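Side-chain contacts in N-terminal acetyltransferase-like protein (Chaetomium thermophilum, PDB 5NNP), which probably serves as the helical-repeat auxiliary subunit of an N-terminal acetyltransferase complex, which transfers acetyl groups to protein N-termini: residues M75-Y78 and I79-H82; A165-I168 and L169-E173; F525-H528 and S529-L532. All coordinates share one frame; numbering follows the deposited sequence.

Contact 1 (M75-Y78 and I79-H82)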
loop_
_atom_site.group_PDB
_atom_site.type_symbol
_atom_site.label_atom_id
_atom_site.label_comp_id
_atom_site.label_asym_id
_atom_site.label_seq_id
_atom_site.Cartn_x
_atom_site.Cartn_y
_atom_site.Cartn_z
ATOM N N MET A 75 -44.306 3.513 5.568
ATOM C CA MET A 75 -43.326 2.482 5.231
ATOM C C MET A 75 -43.121 2.373 3.725
ATOM O O MET A 75 -42.138 1.788 3.270
ATOM C CB MET A 75 -43.746 1.125 5.802
ATOM C CG MET A 75 -44.115 1.158 7.280
ATOM S SD MET A 75 -44.789 -0.417 7.874
ATOM C CE MET A 75 -43.410 -1.497 7.469
ATOM N N LYS A 76 -44.044 2.952 2.963
ATOM C CA LYS A 76 -43.979 2.900 1.510
ATOM C C LYS A 76 -43.465 4.220 0.887
ATOM O O LYS A 76 -43.560 4.417 -0.325
ATOM C CB LYS A 76 -45.359 2.535 0.938
ATOM C CG LYS A 76 -45.837 1.128 1.312
ATOM C CD LYS A 76 -47.238 0.821 0.751
ATOM C CE LYS A 76 -47.631 -0.653 0.951
ATOM N NZ LYS A 76 -49.016 -0.979 0.488
ATOM N N SER A 77 -42.918 5.115 1.712
ATOM C CA SER A 77 -42.313 6.358 1.215
ATOM C C SER A 77 -40.840 6.186 0.879
ATOM O O SER A 77 -40.058 5.735 1.722
ATOM C CB SER A 77 -42.462 7.472 2.242
ATOM O OG SER A 77 -41.622 8.571 1.926
ATOM N N TYR A 78 -40.452 6.559 -0.338
ATOM C CA TYR A 78 -39.066 6.358 -0.774
ATOM C C TYR A 78 -38.151 7.411 -0.151
ATOM O O TYR A 78 -36.946 7.205 -0.019
ATOM C CB TYR A 78 -38.951 6.379 -2.317
ATOM C CG TYR A 78 -38.873 7.755 -2.928
ATOM C CD1 TYR A 78 -37.659 8.415 -3.043
ATOM C CD2 TYR A 78 -40.011 8.399 -3.385
ATOM C CE1 TYR A 78 -37.579 9.674 -3.595
ATOM C CE2 TYR A 78 -39.942 9.667 -3.937
ATOM C CZ TYR A 78 -38.721 10.297 -4.037
ATOM O OH TYR A 78 -38.632 11.556 -4.587
ATOM N N ILE A 79 -38.731 8.543 0.230
ATOM C CA ILE A 79 -37.984 9.573 0.934
ATOM C C ILE A 79 -37.554 9.099 2.320
ATOM O O ILE A 79 -36.381 9.227 2.682
ATOM C CB ILE A 79 -38.801 10.862 1.057
ATOM C CG1 ILE A 79 -38.953 11.501 -0.326
ATOM C CG2 ILE A 79 -38.149 11.827 2.029
ATOM C CD1 ILE A 79 -40.073 12.555 -0.406
ATOM N N CYS A 80 -38.488 8.536 3.083
ATOM C CA CYS A 80 -38.149 8.043 4.413
ATOM C C CYS A 80 -37.013 6.998 4.361
ATOM O O CYS A 80 -36.074 7.041 5.162
ATOM C CB CYS A 80 -39.384 7.466 5.099
ATOM S SG CYS A 80 -40.763 8.648 5.278
ATOM N N TRP A 81 -37.082 6.082 3.400
ATOM C CA TRP A 81 -36.056 5.056 3.289
ATOM C C TRP A 81 -34.723 5.640 2.796
ATOM O O TRP A 81 -33.658 5.296 3.311
ATOM C CB TRP A 81 -36.542 3.921 2.383
ATOM C CG TRP A 81 -37.590 3.079 3.078
ATOM C CD1 TRP A 81 -38.944 3.113 2.874
ATOM C CD2 TRP A 81 -37.367 2.118 4.118
ATOM N NE1 TRP A 81 -39.574 2.224 3.711
ATOM C CE2 TRP A 81 -38.633 1.599 4.486
ATOM C CE3 TRP A 81 -36.224 1.644 4.774
ATOM C CZ2 TRP A 81 -38.791 0.628 5.481
ATOM C CZ3 TRP A 81 -36.384 0.663 5.775
ATOM C CH2 TRP A 81 -37.664 0.174 6.114
ATOM N N HIS A 82 -34.794 6.542 1.820
ATOM C CA HIS A 82 -33.618 7.255 1.326
ATOM C C HIS A 82 -32.874 7.975 2.465
ATOM O O HIS A 82 -31.662 7.829 2.603
ATOM C CB HIS A 82 -34.033 8.244 0.237
ATOM C CG HIS A 82 -32.896 8.796 -0.561
ATOM N ND1 HIS A 82 -33.050 9.848 -1.443
ATOM C CD2 HIS A 82 -31.589 8.451 -0.618
ATOM C CE1 HIS A 82 -31.889 10.122 -2.011
ATOM N NE2 HIS A 82 -30.984 9.289 -1.529
#
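The phenol of Tyr78 offers a face to its neighbour: Ile79 CG1 sits 4.0 Å from the centre of the Tyr78 ring, only 15° off its normal, a CH-pi contact shifted somewhat toward the rim at CZ and CE1. The ring gets there because Tyr78 CG lies between the backbone N and the carbonyl carbon (chi1 83°), which swings the phenol over the following residue. The indole of Trp81 works by its edge instead. Its NE1 gives a hydrogen bond of 2.6 Å to Met75 O, with the acceptor close to the ring plane and the N-H pointing at it fairly straight (161°), although NE1 stands above the carbonyl plane of Met75. Beside it, Trp81 CD1 lies 3.1 Å from Ser77 O, near the same edge.

Ser77 takes the N-cap position just before helix 78-90. Its OG, anti to the backbone N, turns back to accept weak bonds from Cys80 N at 3.3 Å and Ile79 N at 3.4 Å, and it also has a hydrogen bond to Asp45 of helix 44-55. A short hydroxyl-bearing side chain suits the place, since it can reach amides of the first turn that have no earlier carbonyl to bind. The regular helical pattern follows with His82 N to Tyr78 O at 2.9 Å. Outside, Trp81 meets Phe103 edge-to-face.

The chemistry thus divides in two: a buried hydroxyl serves the first amides of helix 78-90, while the indole N-H takes up a carbonyl of the incoming loop, joining loop and helix where the helix of a predicted tetratricopeptide repeat begins.

Contact 2 (A165-I168 and L169-E173); sequences AEHI and LTTYE. With GOL (glycerol), chain M.
Glu166 and Thr170, one helical turn apart on helix 162-175, share a glycerol molecule, probably from the crystallisation liquor. Its O3 donates to Glu166 OE2 at 3.2 Å and lies 2.7 Å from Thr170 OG1, a hydrogen bond in which either hydroxyl could be the donor. With CG anti to the backbone N (chi1 -172°), the extended glutamate chain brings its carboxylate alongside the glycerol, CD facing C2. Each carboxylate oxygen has a charged partner as well, OE1 in a salt bridge with Arg201 and OE2 with Arg206, while Thr170 OG1 is also hydrogen-bonded to Lys194 of helix 185-200.

One residue further on, Thr171 OG1 folds back on its own helix. It donates to His167 O at 2.8 Å from above the carbonyl plane, and Thr171 N binds the same oxygen from the opposite face, also at 2.8 Å, so two donors grip one carbonyl. A hydroxyl on CB suits this place because, lying beside the backbone N (chi1 -68°), it reaches the carbonyl of the preceding turn. The same OG1 sits over one face of the His167 imidazole, displaced toward the rim near NE2 at 3.7 Å. On another side of the helix the apolar Leu169 packs on Tyr193 and Ile197, and Ile168 on Leu152.

Replacing Glu166 by an alanine would probably leave Arg201 and Arg206 without their carboxylate mate and take one of the glycerol's hydrogen-bonding partners away.

The polar side of the helix therefore gathers a carboxylate, hydroxyls and basic groups whose hydrogen bonds and charges answer one another; the nearby arginines would be expected to keep Glu166 ionised, and the glycerol O3 bridges the carboxylate and the Thr170 hydroxyl.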
loop_
_atom_site.group_PDB
_atom_site.type_symbol
_atom_site.label_atom_id
_atom_site.label_comp_id
_atom_site.label_asym_id
_atom_site.label_seq_id
_atom_site.Cartn_x
_atom_site.Cartn_y
_atom_site.Cartn_z
ATOM N N ALA A 165 -18.041 -10.607 -18.848
ATOM C CA ALA A 165 -17.378 -9.314 -18.888
ATOM C C ALA A 165 -16.746 -9.075 -20.262
ATOM O O ALA A 165 -16.776 -7.958 -20.790
ATOM C CB ALA A 165 -16.329 -9.211 -17.788
ATOM N N GLU A 166 -16.166 -10.116 -20.840
ATOM C CA GLU A 166 -15.595 -9.971 -22.164
ATOM C C GLU A 166 -16.694 -9.686 -23.200
ATOM O O GLU A 166 -16.537 -8.853 -24.093
ATOM C CB GLU A 166 -14.806 -11.209 -22.558
ATOM C CG GLU A 166 -14.056 -10.987 -23.848
ATOM C CD GLU A 166 -13.431 -12.229 -24.403
ATOM O OE1 GLU A 166 -13.205 -13.194 -23.629
ATOM O OE2 GLU A 166 -13.166 -12.230 -25.624
ATOM N N HIS A 167 -17.817 -10.372 -23.048
ATOM C CA HIS A 167 -18.974 -10.192 -23.913
ATOM C C HIS A 167 -19.488 -8.744 -23.916
ATOM O O HIS A 167 -19.809 -8.192 -24.967
ATOM C CB HIS A 167 -20.077 -11.157 -23.471
ATOM C CG HIS A 167 -21.343 -11.040 -24.260
ATOM N ND1 HIS A 167 -22.524 -10.602 -23.703
ATOM C CD2 HIS A 167 -21.617 -11.313 -25.556
ATOM C CE1 HIS A 167 -23.472 -10.610 -24.621
ATOM N NE2 HIS A 167 -22.948 -11.036 -25.754
ATOM N N ILE A 168 -19.566 -8.133 -22.733
ATOM C CA ILE A 168 -20.069 -6.770 -22.612
ATOM C C ILE A 168 -19.104 -5.812 -23.293
ATOM O O ILE A 168 -19.537 -4.902 -24.007
ATOM C CB ILE A 168 -20.280 -6.368 -21.140
ATOM C CG1 ILE A 168 -21.427 -7.181 -20.526
ATOM C CG2 ILE A 168 -20.579 -4.893 -21.015
ATOM C CD1 ILE A 168 -22.713 -7.207 -21.405
ATOM N N LEU A 169 -17.801 -6.044 -23.111
ATOM C CA LEU A 169 -16.772 -5.213 -23.729
ATOM C C LEU A 169 -16.800 -5.325 -25.244
ATOM O O LEU A 169 -16.748 -4.308 -25.953
ATOM C CB LEU A 169 -15.387 -5.583 -23.206
ATOM C CG LEU A 169 -15.099 -5.073 -21.788
ATOM C CD1 LEU A 169 -13.829 -5.698 -21.206
ATOM C CD2 LEU A 169 -15.006 -3.568 -21.780
ATOM N N THR A 170 -16.886 -6.555 -25.744
ATOM C CA THR A 170 -16.903 -6.750 -27.178
ATOM C C THR A 170 -18.199 -6.222 -27.790
ATOM O O THR A 170 -18.203 -5.733 -28.925
ATOM C CB THR A 170 -16.748 -8.225 -27.561
ATOM O OG1 THR A 170 -15.495 -8.729 -27.076
ATOM C CG2 THR A 170 -16.823 -8.378 -29.090
ATOM N N THR A 171 -19.302 -6.319 -27.052
ATOM C CA THR A 171 -20.581 -5.848 -27.583
ATOM C C THR A 171 -20.499 -4.354 -27.856
ATOM O O THR A 171 -20.941 -3.889 -28.911
ATOM C CB THR A 171 -21.756 -6.157 -26.632
ATOM O OG1 THR A 171 -21.950 -7.574 -26.584
ATOM C CG2 THR A 171 -23.045 -5.515 -27.127
ATOM N N TYR A 172 -19.895 -3.612 -26.928
ATOM C CA TYR A 172 -19.703 -2.184 -27.136
ATOM C C TYR A 172 -18.886 -1.906 -28.393
ATOM O O TYR A 172 -19.320 -1.148 -29.264
ATOM C CB TYR A 172 -19.029 -1.503 -25.940
ATOM C CG TYR A 172 -18.941 -0.031 -26.205
ATOM C CD1 TYR A 172 -20.027 0.786 -25.966
ATOM C CD2 TYR A 172 -17.817 0.531 -26.790
ATOM C CE1 TYR A 172 -19.989 2.125 -26.256
ATOM C CE2 TYR A 172 -17.768 1.876 -27.085
ATOM C CZ TYR A 172 -18.861 2.667 -26.814
ATOM O OH TYR A 172 -18.846 4.012 -27.098
ATOM N N GLU A 173 -17.711 -2.525 -28.484
ATOM C CA GLU A 173 -16.833 -2.339 -29.635
ATOM C C GLU A 173 -17.541 -2.608 -30.950
ATOM O O GLU A 173 -17.254 -1.989 -31.970
ATOM C CB GLU A 173 -15.616 -3.251 -29.546
ATOM C CG GLU A 173 -14.656 -2.960 -28.410
ATOM C CD GLU A 173 -13.455 -3.880 -28.454
ATOM O OE1 GLU A 173 -12.977 -4.311 -27.384
ATOM O OE2 GLU A 173 -12.990 -4.183 -29.570
HETATM C C1 GOL M . -17.817 -13.741 -25.002
HETATM O O1 GOL M . -17.365 -13.887 -23.674
HETATM C C2 GOL M . -16.650 -13.260 -25.852
HETATM O O2 GOL M . -16.186 -14.313 -26.677
HETATM C C3 GOL M . -17.037 -12.029 -26.672
HETATM O O3 GOL M . -15.875 -11.411 -27.195
#

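Contact 3 (F525-H528 and S529-L532); sequences FDFH and SFSL
Phe527 and Phe530, three residues apart in the first part of helix 527-534, put their rings side by side and pointing the same way. Phe530 CD2 comes to the edge of the Phe527 ring, 3.8 Å from CD1 and nearly as close to CE1. The ring planes stand almost at right angles (86°) with centroids 5.8 Å apart. Different first torsions bring this about: Phe527 CG leans beside the backbone N (chi1 -71°), whereas Phe530 CG is turned anti to it (chi1 -171°). Phe527 packs on an apolar side chain of another protein's chain, which suits its ring, while Phe530 meets a polar side chain there. A basic side chain of that other protein forms a salt bridge with Asp526 OD2.

His528 faces elsewhere. Its imidazole nitrogens serve other helices, NE2 bonding Gln124 and ND1 bonding Tyr540 OH. A histidine, with two nitrogens at the edge of a small flat ring, can join two such partners at once.

At Ser529 a water stands in for the direct bond to the carbonyl four residues back, accepting from Ser529 N at 2.9 Å and donating to Phe525 O at 2.7 Å. The helical bonds then take over, Phe530 N to Asp526 O at 3.2 Å and Ser531 N to Phe527 O at 2.9 Å.

The arrangement is a helical turn within an all-helical solenoid, as expected for an acetyltransferase auxiliary subunit: one side of the helix packs on helices 112-124 and 146-159, and the other, bearing the two phenylalanines, meets a partner protein.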
loop_
_atom_site.group_PDB
_atom_site.type_symbol
_atom_site.label_atom_id
_atom_site.label_comp_id
_atom_site.label_asym_id
_atom_site.label_seq_id
_atom_site.Cartn_x
_atom_site.Cartn_y
_atom_site.Cartn_z
ATOM N N PHE A 525 -13.576 4.652 -1.876
ATOM C CA PHE A 525 -15.005 4.882 -2.071
ATOM C C PHE A 525 -15.354 5.769 -3.277
ATOM O O PHE A 525 -16.214 5.428 -4.090
ATOM C CB PHE A 525 -15.604 5.487 -0.794
ATOM C CG PHE A 525 -17.118 5.473 -0.757
ATOM C CD1 PHE A 525 -17.858 6.477 -1.364
ATOM C CD2 PHE A 525 -17.798 4.447 -0.129
ATOM C CE1 PHE A 525 -19.251 6.463 -1.327
ATOM C CE2 PHE A 525 -19.186 4.426 -0.094
ATOM C CZ PHE A 525 -19.914 5.433 -0.691
ATOM N N ASP A 526 -14.707 6.915 -3.384
ATOM C CA ASP A 526 -15.000 7.852 -4.468
ATOM C C ASP A 526 -14.470 7.366 -5.813
ATOM O O ASP A 526 -14.831 7.906 -6.850
ATOM C CB ASP A 526 -14.393 9.221 -4.172
ATOM C CG ASP A 526 -15.011 9.896 -2.972
ATOM O OD1 ASP A 526 -16.160 9.568 -2.621
ATOM O OD2 ASP A 526 -14.352 10.786 -2.392
ATOM N N PHE A 527 -13.615 6.350 -5.796
ATOM C CA PHE A 527 -12.931 5.929 -7.014
ATOM C C PHE A 527 -13.714 4.904 -7.837
ATOM O O PHE A 527 -13.454 4.754 -9.029
ATOM C CB PHE A 527 -11.533 5.404 -6.671
ATOM C CG PHE A 527 -10.599 6.488 -6.241
ATOM C CD1 PHE A 527 -10.132 7.412 -7.172
ATOM C CD2 PHE A 527 -10.232 6.632 -4.911
ATOM C CE1 PHE A 527 -9.281 8.461 -6.792
ATOM C CE2 PHE A 527 -9.387 7.670 -4.514
ATOM C CZ PHE A 527 -8.907 8.595 -5.456
ATOM N N HIS A 528 -14.682 4.226 -7.221
ATOM C CA HIS A 528 -15.579 3.355 -7.981
ATOM C C HIS A 528 -16.200 4.154 -9.138
ATOM O O HIS A 528 -16.352 3.635 -10.237
ATOM C CB HIS A 528 -16.679 2.761 -7.093
ATOM C CG HIS A 528 -16.162 2.130 -5.820
ATOM N ND1 HIS A 528 -15.171 1.186 -5.809
ATOM C CD2 HIS A 528 -16.534 2.320 -4.532
ATOM C CE1 HIS A 528 -14.927 0.824 -4.552
ATOM N NE2 HIS A 528 -15.744 1.486 -3.769
ATOM N N SER A 529 -16.520 5.425 -8.895
ATOM C CA SER A 529 -17.050 6.305 -9.945
ATOM C C SER A 529 -15.967 6.996 -10.748
ATOM O O SER A 529 -16.053 7.122 -11.961
ATOM C CB SER A 529 -17.943 7.368 -9.335
ATOM O OG SER A 529 -19.053 6.750 -8.730
ATOM N N PHE A 530 -14.958 7.470 -10.036
ATOM C CA PHE A 530 -13.931 8.295 -10.621
ATOM C C PHE A 530 -13.134 7.559 -11.700
ATOM O O PHE A 530 -12.832 8.126 -12.760
ATOM C CB PHE A 530 -13.000 8.798 -9.536
ATOM C CG PHE A 530 -12.043 9.833 -10.015
ATOM C CD1 PHE A 530 -12.456 11.130 -10.202
ATOM C CD2 PHE A 530 -10.732 9.504 -10.297
ATOM C CE1 PHE A 530 -11.574 12.082 -10.655
ATOM C CE2 PHE A 530 -9.860 10.445 -10.743
ATOM C CZ PHE A 530 -10.280 11.740 -10.927
ATOM N N SER A 531 -12.803 6.298 -11.432
ATOM C CA SER A 531 -12.051 5.505 -12.387
ATOM C C SER A 531 -12.813 5.296 -13.688
ATOM O O SER A 531 -12.192 5.124 -14.742
ATOM C CB SER A 531 -11.662 4.158 -11.780
ATOM O OG SER A 531 -10.508 4.302 -10.955
ATOM N N LEU A 532 -14.146 5.299 -13.620
ATOM C CA LEU A 532 -14.961 5.165 -14.829
ATOM C C LEU A 532 -14.829 6.438 -15.679
ATOM O O LEU A 532 -14.914 6.380 -16.898
ATOM C CB LEU A 532 -16.429 4.878 -14.491
ATOM C CG LEU A 532 -16.752 3.539 -13.814
ATOM C CD1 LEU A 532 -18.211 3.452 -13.426
ATOM C CD2 LEU A 532 -16.388 2.340 -14.685
HETATM O O HOH W 1 -17.511 6.246 -6.325
#

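How the contacts relate
The three contacts follow one another along the chain without touching, yet shared helices connect them. Helix 112-124 bridges contacts 1 and 3: Tyr78 and His82 pack on its Ile114, while Phe525 and Ser529 reach Val120 further along. Their nearest atoms are about 12 Å apart. Helix 146-159 does the same for contacts 2 and 3, with Ile168 on Leu152 and Leu532 on Ala151; here the nearest atoms are about 9 Å apart. Contacts 1 and 2 are the most distant pair, their centres about 36 Å from each other. Glycerol accompanies contact 2, whereas a neighbouring protein chain meets contact 3.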